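Local atomic coordinates of uncharacterized protein (Sulfolobus solfataricus, PDB entry 4WWM), a protein that probably serves as a ubiquitin-like protein modifier of the Urm1 family, with a likely part in the proteasome pathway and in tRNA processing. Residues 4-9 against 14-19; 32-35 against 39-42; 53-56 against 62-65. All coordinates share one frame; numbering follows the deposited sequence.

Contact 1: residues 4-9 against 14-19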
ATOM      1  N   VAL A   4       3.389  -0.720  -6.675  1.00 12.78           N
ATOM      2  CA  VAL A   4       2.785   0.180  -5.698  1.00 12.20           C
ATOM      3  C   VAL A   4       2.883   1.623  -6.182  1.00 12.44           C
ATOM      4  O   VAL A   4       3.967   2.091  -6.538  1.00 12.82           O
ATOM      5  CB  VAL A   4       3.466   0.058  -4.321  1.00 11.17           C
ATOM      6  CG1 VAL A   4       2.855   1.036  -3.317  1.00 11.00           C
ATOM      7  CG2 VAL A   4       3.351  -1.361  -3.799  1.00 11.17           C
ATOM      8  N   ILE A   5       1.746   2.311  -6.205  1.00 11.91           N
ATOM      9  CA  ILE A   5       1.695   3.721  -6.574  1.00 12.16           C
ATOM     10  C   ILE A   5       1.215   4.558  -5.391  1.00 11.38           C
ATOM     11  O   ILE A   5       0.152   4.298  -4.829  1.00 11.83           O
ATOM     12  CB  ILE A   5       0.767   3.958  -7.782  1.00 14.75           C
ATOM     13  CG1 ILE A   5       1.233   3.119  -8.979  1.00 15.40           C
ATOM     14  CG2 ILE A   5       0.737   5.441  -8.142  1.00 16.33           C
ATOM     15  CD1 ILE A   5       0.375   3.273 -10.235  1.00 18.06           C
ATOM     16  N   LEU A   6       2.001   5.566  -5.021  1.00 14.17           N
ATOM     17  CA  LEU A   6       1.633   6.471  -3.939  1.00 12.14           C
ATOM     18  C   LEU A   6       0.919   7.689  -4.505  1.00 14.70           C
ATOM     19  O   LEU A   6       1.243   8.151  -5.600  1.00 15.83           O
ATOM     20  CB  LEU A   6       2.871   6.899  -3.144  1.00 14.38           C
ATOM     21  CG  LEU A   6       3.685   5.779  -2.490  1.00 13.20           C
ATOM     22  CD1 LEU A   6       4.900   6.357  -1.793  1.00 13.42           C
ATOM     23  CD2 LEU A   6       2.853   4.986  -1.504  1.00 12.12           C
ATOM     24  N   LYS A   7      -0.056   8.197  -3.756  1.00 15.10           N
ATOM     25  CA  LYS A   7      -0.818   9.376  -4.161  1.00 15.90           C
ATOM     26  C   LYS A   7      -0.773  10.451  -3.080  1.00 18.10           C
ATOM     27  O   LYS A   7      -0.536  10.160  -1.906  1.00 18.85           O
ATOM     28  CB  LYS A   7      -2.275   9.006  -4.453  1.00 21.48           C
ATOM     29  CG  LYS A   7      -2.471   8.093  -5.654  1.00 25.27           C
ATOM     30  CD  LYS A   7      -2.213   8.821  -6.960  1.00 33.09           C
ATOM     31  CE  LYS A   7      -2.261   7.870  -8.142  1.00 39.08           C
ATOM     32  NZ  LYS A   7      -1.775   8.515  -9.393  1.00 41.01           N
ATOM     33  N   GLY A   8      -1.010  11.694  -3.488  1.00 27.57           N
ATOM     34  CA  GLY A   8      -1.106  12.798  -2.555  1.00 29.66           C
ATOM     35  C   GLY A   8       0.175  13.036  -1.773  1.00 23.11           C
ATOM     36  O   GLY A   8       1.271  12.829  -2.296  1.00 23.50           O
ATOM     37  N   PRO A   9       0.041  13.484  -0.512  1.00 25.77           N
ATOM     38  CA  PRO A   9       1.204  13.792   0.330  1.00 29.25           C
ATOM     39  C   PRO A   9       2.140  12.609   0.567  1.00 21.75           C
ATOM     40  O   PRO A   9       3.301  12.829   0.909  1.00 24.78           O
ATOM     41  CB  PRO A   9       0.567  14.236   1.652  1.00 32.33           C
ATOM     42  CG  PRO A   9      -0.765  14.754   1.269  1.00 33.10           C
ATOM     43  CD  PRO A   9      -1.219  13.896   0.130  1.00 30.47           C
ATOM     44  N   PHE A  14       7.202   9.733   1.515  1.00 13.03           N
ATOM     45  CA  PHE A  14       8.028   8.552   1.260  1.00 12.33           C
ATOM     46  C   PHE A  14       9.226   8.873   0.367  1.00 12.38           C
ATOM     47  O   PHE A  14      10.211   8.138   0.366  1.00 13.48           O
ATOM     48  CB  PHE A  14       7.196   7.447   0.607  1.00 13.67           C
ATOM     49  CG  PHE A  14       6.427   6.610   1.585  1.00 12.50           C
ATOM     50  CD1 PHE A  14       7.015   5.509   2.181  1.00 18.21           C
ATOM     51  CD2 PHE A  14       5.118   6.921   1.904  1.00 12.66           C
ATOM     52  CE1 PHE A  14       6.309   4.733   3.080  1.00 17.83           C
ATOM     53  CE2 PHE A  14       4.408   6.149   2.800  1.00 15.97           C
ATOM     54  CZ  PHE A  14       5.005   5.054   3.390  1.00 14.21           C
ATOM     55  N   ASN A  15       9.116   9.957  -0.396  1.00 18.22           N
ATOM     56  CA  ASN A  15      10.162  10.412  -1.319  1.00 19.72           C
ATOM     57  C   ASN A  15      10.286   9.541  -2.571  1.00 19.02           C
ATOM     58  O   ASN A  15      11.355   9.463  -3.180  1.00 20.28           O
ATOM     59  CB  ASN A  15      11.518  10.480  -0.611  1.00 20.92           C
ATOM     60  CG  ASN A  15      12.491  11.432  -1.293  1.00 23.79           C
ATOM     61  OD1 ASN A  15      12.094  12.457  -1.847  1.00 25.36           O
ATOM     62  ND2 ASN A  15      13.771  11.090  -1.255  1.00 25.10           N
ATOM     63  N   PHE A  16       9.191   8.891  -2.952  1.00 17.49           N
ATOM     64  CA  PHE A  16       9.092   8.248  -4.259  1.00 17.27           C
ATOM     65  C   PHE A  16       7.621   8.171  -4.647  1.00 18.52           C
ATOM     66  O   PHE A  16       6.748   8.422  -3.816  1.00 16.91           O
ATOM     67  CB  PHE A  16       9.744   6.858  -4.258  1.00 15.94           C
ATOM     68  CG  PHE A  16       9.038   5.841  -3.402  1.00 14.03           C
ATOM     69  CD1 PHE A  16       7.978   5.107  -3.902  1.00 13.08           C
ATOM     70  CD2 PHE A  16       9.454   5.601  -2.104  1.00 13.81           C
ATOM     71  CE1 PHE A  16       7.336   4.167  -3.122  1.00 14.74           C
ATOM     72  CE2 PHE A  16       8.814   4.659  -1.318  1.00 12.84           C
ATOM     73  CZ  PHE A  16       7.754   3.943  -1.829  1.00 12.03           C
ATOM     74  N   ARG A  17       7.350   7.847  -5.908  1.00 17.22           N
ATOM     75  CA  ARG A  17       5.980   7.824  -6.417  1.00 17.49           C
ATOM     76  C   ARG A  17       5.518   6.405  -6.731  1.00 15.93           C
ATOM     77  O   ARG A  17       4.384   6.034  -6.431  1.00 15.57           O
ATOM     78  CB  ARG A  17       5.865   8.695  -7.669  1.00 24.41           C
ATOM     79  CG  ARG A  17       4.444   8.830  -8.194  1.00 28.69           C
ATOM     80  CD  ARG A  17       4.374   9.783  -9.376  1.00 42.09           C
ATOM     81  NE  ARG A  17       3.031   9.856  -9.944  1.00 63.05           N
ATOM     82  CZ  ARG A  17       2.691  10.627 -10.974  1.00 69.96           C
ATOM     83  NH1 ARG A  17       3.594  11.401 -11.561  1.00 62.06           N
ATOM     84  NH2 ARG A  17       1.441  10.624 -11.418  1.00 72.04           N
ATOM     85  N   GLU A  18       6.399   5.622  -7.343  1.00 15.81           N
ATOM     86  CA  GLU A  18       6.073   4.257  -7.727  1.00 14.81           C
ATOM     87  C   GLU A  18       7.241   3.332  -7.454  1.00 13.37           C
ATOM     88  O   GLU A  18       8.401   3.717  -7.597  1.00 14.24           O
ATOM     89  CB  GLU A  18       5.688   4.180  -9.207  1.00 16.93           C
ATOM     90  CG  GLU A  18       4.532   5.079  -9.588  1.00 27.89           C
ATOM     91  CD  GLU A  18       4.190   5.002 -11.063  1.00 32.13           C
ATOM     92  OE1 GLU A  18       4.816   4.192 -11.783  1.00 30.81           O
ATOM     93  OE2 GLU A  18       3.296   5.758 -11.500  1.00 33.77           O
ATOM     94  N   ILE A  19       6.918   2.104  -7.065  1.00 17.72           N
ATOM     95  CA  ILE A  19       7.931   1.110  -6.757  1.00 18.97           C
ATOM     96  C   ILE A  19       7.341  -0.284  -6.945  1.00 17.57           C
ATOM     97  O   ILE A  19       6.155  -0.500  -6.689  1.00 18.89           O
ATOM     98  CB  ILE A  19       8.461   1.289  -5.310  1.00 15.70           C
ATOM     99  CG1 ILE A  19       9.750   0.491  -5.094  1.00 16.72           C
ATOM    100  CG2 ILE A  19       7.394   0.898  -4.287  1.00 15.32           C
ATOM    101  CD1 ILE A  19      10.435   0.799  -3.770  1.00 16.61           C
TER
HETATM  102  O   HOH W   1       0.865   8.884  -8.140  1.00 27.12           O
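L6 CD1 sits between two phenylalanines of segment 14-19, and L6 has the most surface buried here, 105 Å². This methyl lies over one face of the F16 ring, 3.9 Å from L6 CD1 to the F16 centroid and 25° off the ring normal, a CH-pi contact. The same L6 CD1 meets F14 CB at 3.5 Å, where the two side chains cross at about a right angle. V4 is tied by backbone, V4 N donating to I19 O at 2.8 Å and I19 N to V4 O at 3.0 Å; its CB also packs 4.0 Å from I19 CG2, both side chains on one face of the sheet. L6 N adds an almost straight bond to R17 O, with 176° at the hydrogen. Just past the paired strands a water links the segments, donating to L6 O and accepting from K7 NZ and R17 NE. It sits between two cationic groups: K7 NZ lies at the guanidinium edge, 4.3 Å from R17 NH2. On the face carrying I5 and E18, the aliphatic part of E18 runs beside I5, while its carboxylate pairs with K3, outside both segments. Strand 3-6 thus pairs antiparallel with edge strand 18-20 across helix 10-14, the opening hairpin of the beta-grasp fold.

Contact 2: residues 32-35 against 39-42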
ATOM      1  N   LYS A  32       6.928  -3.817   3.777  1.00 20.26           N
ATOM      2  CA  LYS A  32       8.164  -3.551   3.046  1.00 18.70           C
ATOM      3  C   LYS A  32       8.263  -2.077   2.662  1.00 21.87           C
ATOM      4  O   LYS A  32       9.339  -1.485   2.715  1.00 20.28           O
ATOM      5  CB  LYS A  32       8.258  -4.423   1.792  1.00 21.89           C
ATOM      6  CG  LYS A  32       9.496  -4.130   0.940  1.00 41.96           C
ATOM      7  CD  LYS A  32       9.697  -5.156  -0.166  1.00 33.60           C
ATOM      8  CE  LYS A  32      10.139  -6.503   0.384  1.00 36.74           C
ATOM      9  NZ  LYS A  32      10.315  -7.520  -0.691  1.00 38.36           N
ATOM     10  N   ILE A  33       7.134  -1.497   2.271  1.00 20.76           N
ATOM     11  CA  ILE A  33       7.070  -0.084   1.926  1.00 19.98           C
ATOM     12  C   ILE A  33       7.260   0.785   3.171  1.00 19.96           C
ATOM     13  O   ILE A  33       8.010   1.766   3.151  1.00 20.03           O
ATOM     14  CB  ILE A  33       5.715   0.256   1.251  1.00 26.33           C
ATOM     15  CG1 ILE A  33       5.583  -0.467  -0.093  1.00 26.60           C
ATOM     16  CG2 ILE A  33       5.546   1.757   1.052  1.00 31.69           C
ATOM     17  CD1 ILE A  33       6.629  -0.089  -1.128  1.00 24.24           C
ATOM     18  N   ASP A  34       6.586   0.407   4.253  1.00 25.54           N
ATOM     19  CA  ASP A  34       6.483   1.239   5.449  1.00 28.20           C
ATOM     20  C   ASP A  34       7.507   0.858   6.518  1.00 32.24           C
ATOM     21  O   ASP A  34       7.407   1.295   7.668  1.00 33.96           O
ATOM     22  CB  ASP A  34       5.070   1.122   6.025  1.00 22.79           C
ATOM     23  CG  ASP A  34       4.698   2.285   6.920  1.00 22.73           C
ATOM     24  OD1 ASP A  34       5.033   3.438   6.579  1.00 24.82           O
ATOM     25  OD2 ASP A  34       4.050   2.046   7.960  1.00 26.19           O
ATOM     26  N   SER A  35       8.494   0.059   6.120  1.00 27.23           N
ATOM     27  CA  SER A  35       9.397  -0.623   7.048  1.00 50.09           C
ATOM     28  C   SER A  35       9.913   0.248   8.197  1.00 45.44           C
ATOM     29  O   SER A  35       9.526   0.049   9.347  1.00 41.00           O
ATOM     30  CB  SER A  35      10.589  -1.194   6.273  1.00 56.19           C
ATOM     31  OG  SER A  35      11.422  -1.968   7.117  1.00 44.40           O
ATOM     32  N   LEU A  39       4.666   5.259   8.415  1.00 21.12           N
ATOM     33  CA  LEU A  39       3.840   6.355   7.930  1.00 20.09           C
ATOM     34  C   LEU A  39       2.398   5.914   7.671  1.00 19.37           C
ATOM     35  O   LEU A  39       1.467   6.678   7.920  1.00 19.97           O
ATOM     36  CB  LEU A  39       4.447   6.945   6.652  1.00 18.38           C
ATOM     37  CG  LEU A  39       5.728   7.765   6.844  1.00 19.81           C
ATOM     38  CD1 LEU A  39       6.394   8.036   5.505  1.00 18.95           C
ATOM     39  CD2 LEU A  39       5.432   9.072   7.562  1.00 21.60           C
ATOM     40  N   ILE A  40       2.213   4.690   7.181  1.00 18.71           N
ATOM     41  CA  ILE A  40       0.881   4.210   6.815  1.00 18.63           C
ATOM     42  C   ILE A  40       0.395   3.061   7.699  1.00 20.62           C
ATOM     43  O   ILE A  40      -0.789   2.733   7.688  1.00 23.67           O
ATOM     44  CB  ILE A  40       0.837   3.768   5.336  1.00 16.86           C
ATOM     45  CG1 ILE A  40       1.833   2.636   5.076  1.00 16.95           C
ATOM     46  CG2 ILE A  40       1.133   4.960   4.434  1.00 18.66           C
ATOM     47  CD1 ILE A  40       1.764   2.075   3.670  1.00 17.98           C
ATOM     48  N   LEU A  41       1.302   2.462   8.467  1.00 21.66           N
ATOM     49  CA  LEU A  41       0.934   1.405   9.408  1.00 23.85           C
ATOM     50  C   LEU A  41       1.182   1.824  10.854  1.00 25.68           C
ATOM     51  O   LEU A  41       2.219   2.406  11.178  1.00 25.69           O
ATOM     52  CB  LEU A  41       1.716   0.120   9.119  1.00 24.27           C
ATOM     53  CG  LEU A  41       1.548  -0.537   7.747  1.00 23.30           C
ATOM     54  CD1 LEU A  41       2.338  -1.833   7.716  1.00 24.76           C
ATOM     55  CD2 LEU A  41       0.084  -0.786   7.416  1.00 24.00           C
ATOM     56  N   ASN A  42       0.219   1.518  11.721  1.00 27.69           N
ATOM     57  CA  ASN A  42       0.420   1.635  13.161  1.00 29.96           C
ATOM     58  C   ASN A  42       1.448   0.602  13.602  1.00 33.09           C
ATOM     59  O   ASN A  42       1.886  -0.222  12.798  1.00 32.89           O
ATOM     60  CB  ASN A  42      -0.896   1.434  13.921  1.00 36.30           C
ATOM     61  CG  ASN A  42      -1.870   2.584  13.733  1.00 44.25           C
ATOM     62  OD1 ASN A  42      -1.599   3.716  14.137  1.00 42.08           O
ATOM     63  ND2 ASN A  42      -3.026   2.292  13.143  1.00 58.64           N
TER
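A near-trans first torsion (chi1 -159°) carries the D34 carboxylate from just past helix 26-33 into the backbone of 39-41, while I40, its CG1 between the backbone N and the carbonyl carbon (chi1 60°), swings that branch toward the same group. Three consecutive amides close on the carboxylate. L39 N reaches the syn lone pair of OD1 of D34 at 2.6 Å. I40 N donates to the same D34 OD1 at 3.1 Å, but from above the carboxylate plane, 45° out of it. L41 N meets D34 OD2 at 2.8 Å, also well out of the plane, and a weak bond runs from I40 N to D34 OD2 (3.3 Å). Both oxygens are thus gripped, which should restrict rotation about the CB-CG bond, and the converging N-H dipoles are likely to stabilise a negative charge on this buried group. Carbon packs close against the carboxylate: I40 CG1 lies 3.4 Å from D34 CG, and L41 CB is 3.2 Å from D34 OD2. Replacing D34 with an alanine would probably leave the amides of L39, I40 and L41 without their shared acceptor and let the 39-41 loop shift. That loop touches two helices: F14 of helix 10-14 meets D34, L39 and I40, whereas L30 of helix 26-33 lies against I40 and L41, and I40 pairs by backbone with K48 ahead of strand 51-55.

Contact 3: residues 53-56 against 62-65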
ATOM      1  N   ILE A  53      -6.618   1.802   0.095  1.00 18.96           N
ATOM      2  CA  ILE A  53      -5.809   1.018  -0.826  1.00 18.01           C
ATOM      3  C   ILE A  53      -6.679   0.454  -1.937  1.00 18.96           C
ATOM      4  O   ILE A  53      -7.693  -0.200  -1.680  1.00 22.86           O
ATOM      5  CB  ILE A  53      -5.075  -0.134  -0.114  1.00 19.79           C
ATOM      6  CG1 ILE A  53      -4.206   0.418   1.019  1.00 23.81           C
ATOM      7  CG2 ILE A  53      -4.225  -0.919  -1.112  1.00 23.29           C
ATOM      8  CD1 ILE A  53      -3.436  -0.642   1.777  1.00 27.81           C
ATOM      9  N   LEU A  54      -6.273   0.725  -3.172  1.00 21.10           N
ATOM     10  CA  LEU A  54      -6.908   0.139  -4.340  1.00 19.30           C
ATOM     11  C   LEU A  54      -5.995  -0.929  -4.919  1.00 24.82           C
ATOM     12  O   LEU A  54      -4.786  -0.731  -5.027  1.00 22.29           O
ATOM     13  CB  LEU A  54      -7.211   1.204  -5.396  1.00 20.66           C
ATOM     14  CG  LEU A  54      -8.135   2.347  -4.973  1.00 21.03           C
ATOM     15  CD1 LEU A  54      -8.351   3.305  -6.134  1.00 23.03           C
ATOM     16  CD2 LEU A  54      -9.465   1.817  -4.458  1.00 25.60           C
ATOM     17  N   ILE A  55      -6.583  -2.067  -5.265  1.00 18.69           N
ATOM     18  CA  ILE A  55      -5.887  -3.096  -6.018  1.00 18.78           C
ATOM     19  C   ILE A  55      -6.564  -3.191  -7.377  1.00 19.73           C
ATOM     20  O   ILE A  55      -7.726  -3.587  -7.469  1.00 22.07           O
ATOM     21  CB  ILE A  55      -5.916  -4.457  -5.302  1.00 19.36           C
ATOM     22  CG1 ILE A  55      -5.265  -4.334  -3.920  1.00 20.83           C
ATOM     23  CG2 ILE A  55      -5.197  -5.509  -6.137  1.00 20.12           C
ATOM     24  CD1 ILE A  55      -5.399  -5.567  -3.043  1.00 23.95           C
ATOM     25  N   ASN A  56      -5.838  -2.807  -8.422  1.00 20.75           N
ATOM     26  CA  ASN A  56      -6.392  -2.731  -9.769  1.00 22.62           C
ATOM     27  C   ASN A  56      -7.682  -1.916  -9.798  1.00 22.95           C
ATOM     28  O   ASN A  56      -8.644  -2.281 -10.471  1.00 24.92           O
ATOM     29  CB  ASN A  56      -6.638  -4.135 -10.325  1.00 24.56           C
ATOM     30  CG  ASN A  56      -5.363  -4.954 -10.419  1.00 24.75           C
ATOM     31  OD1 ASN A  56      -4.289  -4.420 -10.691  1.00 24.38           O
ATOM     32  ND2 ASN A  56      -5.476  -6.257 -10.190  1.00 25.63           N
ATOM     33  N   LEU A  62     -12.201  -5.970  -0.687  1.00 28.85           N
ATOM     34  CA  LEU A  62     -12.953  -6.889  -1.537  1.00 29.26           C
ATOM     35  C   LEU A  62     -12.160  -8.158  -1.838  1.00 28.33           C
ATOM     36  O   LEU A  62     -12.735  -9.196  -2.161  1.00 34.65           O
ATOM     37  CB  LEU A  62     -13.337  -6.212  -2.855  1.00 29.34           C
ATOM     38  CG  LEU A  62     -14.408  -5.123  -2.804  1.00 31.02           C
ATOM     39  CD1 LEU A  62     -14.386  -4.330  -4.101  1.00 29.89           C
ATOM     40  CD2 LEU A  62     -15.787  -5.724  -2.567  1.00 36.64           C
ATOM     41  N   TYR A  63     -10.838  -8.072  -1.726  1.00 28.75           N
ATOM     42  CA  TYR A  63      -9.963  -9.146  -2.183  1.00 29.06           C
ATOM     43  C   TYR A  63      -9.723 -10.221  -1.126  1.00 33.14           C
ATOM     44  O   TYR A  63      -9.238 -11.306  -1.446  1.00 35.03           O
ATOM     45  CB  TYR A  63      -8.634  -8.557  -2.647  1.00 29.22           C
ATOM     46  CG  TYR A  63      -8.723  -7.891  -4.001  1.00 28.15           C
ATOM     47  CD1 TYR A  63      -9.205  -6.594  -4.134  1.00 26.93           C
ATOM     48  CD2 TYR A  63      -8.332  -8.564  -5.151  1.00 31.70           C
ATOM     49  CE1 TYR A  63      -9.292  -5.989  -5.378  1.00 25.78           C
ATOM     50  CE2 TYR A  63      -8.414  -7.966  -6.393  1.00 31.93           C
ATOM     51  CZ  TYR A  63      -8.892  -6.681  -6.501  1.00 28.70           C
ATOM     52  OH  TYR A  63      -8.969  -6.095  -7.742  1.00 31.00           O
ATOM     53  N   ARG A  64     -10.062  -9.919   0.124  1.00 29.89           N
ATOM     54  CA  ARG A  64     -10.024 -10.911   1.197  1.00 32.14           C
ATOM     55  C   ARG A  64      -8.640 -11.527   1.383  1.00 29.75           C
ATOM     56  O   ARG A  64      -8.523 -12.726   1.637  1.00 31.07           O
ATOM     57  CB  ARG A  64     -11.034 -12.027   0.921  1.00 37.62           C
ATOM     58  CG  ARG A  64     -12.409 -11.540   0.487  1.00 45.64           C
ATOM     59  CD  ARG A  64     -13.365 -12.702   0.297  1.00 47.80           C
ATOM     60  NE  ARG A  64     -13.575 -13.435   1.541  1.00 55.00           N
ATOM     61  CZ  ARG A  64     -14.113 -14.648   1.619  1.00 61.22           C
ATOM     62  NH1 ARG A  64     -14.496 -15.282   0.518  1.00 62.60           N
ATOM     63  NH2 ARG A  64     -14.262 -15.231   2.801  1.00 62.73           N
ATOM     64  N   ASN A  65      -7.602 -10.710   1.244  1.00 27.74           N
ATOM     65  CA  ASN A  65      -6.227 -11.169   1.423  1.00 25.72           C
ATOM     66  C   ASN A  65      -5.891 -12.373   0.544  1.00 23.46           C
ATOM     67  O   ASN A  65      -5.217 -13.307   0.978  1.00 22.38           O
ATOM     68  CB  ASN A  65      -5.967 -11.519   2.891  1.00 26.19           C
ATOM     69  CG  ASN A  65      -4.491 -11.738   3.184  1.00 26.80           C
ATOM     70  OD1 ASN A  65      -3.625 -11.151   2.533  1.00 24.12           O
ATOM     71  ND2 ASN A  65      -4.198 -12.605   4.146  1.00 27.87           N
TER
HETATM   72  O   HOH W   2      -8.534  -7.553  -9.893  1.00 46.23           O
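I55 meets Y63 at the end of strand 51-55 of the ubiquitin-like beta-grasp fold, where the chain passes through the short strand 58-59 and returns along a loop. Both side chains have their gamma branch anti to the carbonyl carbon, CG in Y63 and CG1 in I55. In Y63, chi1 of -76° together with chi2 of 82° turns a ring face toward I55 CB, and the two side chains cross at a slant. I55 CB stands over that face, 4.0 Å from CB to the Y63 centroid and 24° off the ring normal, a CH-pi contact. The isoleucine branches divide along the ring: CG2 lies nearest CZ, at 3.9 Å from I55 CG2 to Y63 CZ, while CD1 reaches back toward CD1 and CG of Y63. Y63 has the most surface buried here, 79 Å², and the neighbours W60 and L68 also touch I55. N56, just past the strand and with positive phi, directs its amide to D72 and the backbone N of I73. Y63 OH lies 2.8 Å from I55 O, a weak hydrogen bond whose proton is not settled, since a water in the plane of the ring at its edge sits 2.6 Å from the same Y63 OH.

In the fold
Contacts 1 and 2 are joined directly, with centres 12 Å apart. F14 supplies one link, its CZ lying 3.6 Å from D34 OD1, and I19 another, its CG2 packing at 3.4 Å against I33 CD1. Helix 10-14, strand 18-20 and the end of helix 26-33 are thereby knit into one packed region. Contact 3 stands apart: its centre is about 18 Å from that of contact 1 and about 17 Å from that of contact 2, on the opposite side of the chain's centre from both. It still shares the sheet with contact 1, since strand 73-78 lies between strands 3-6 and 51-55. A sulfate ion, probably from crystallisation, lies about 4 Å from the E18 side chain.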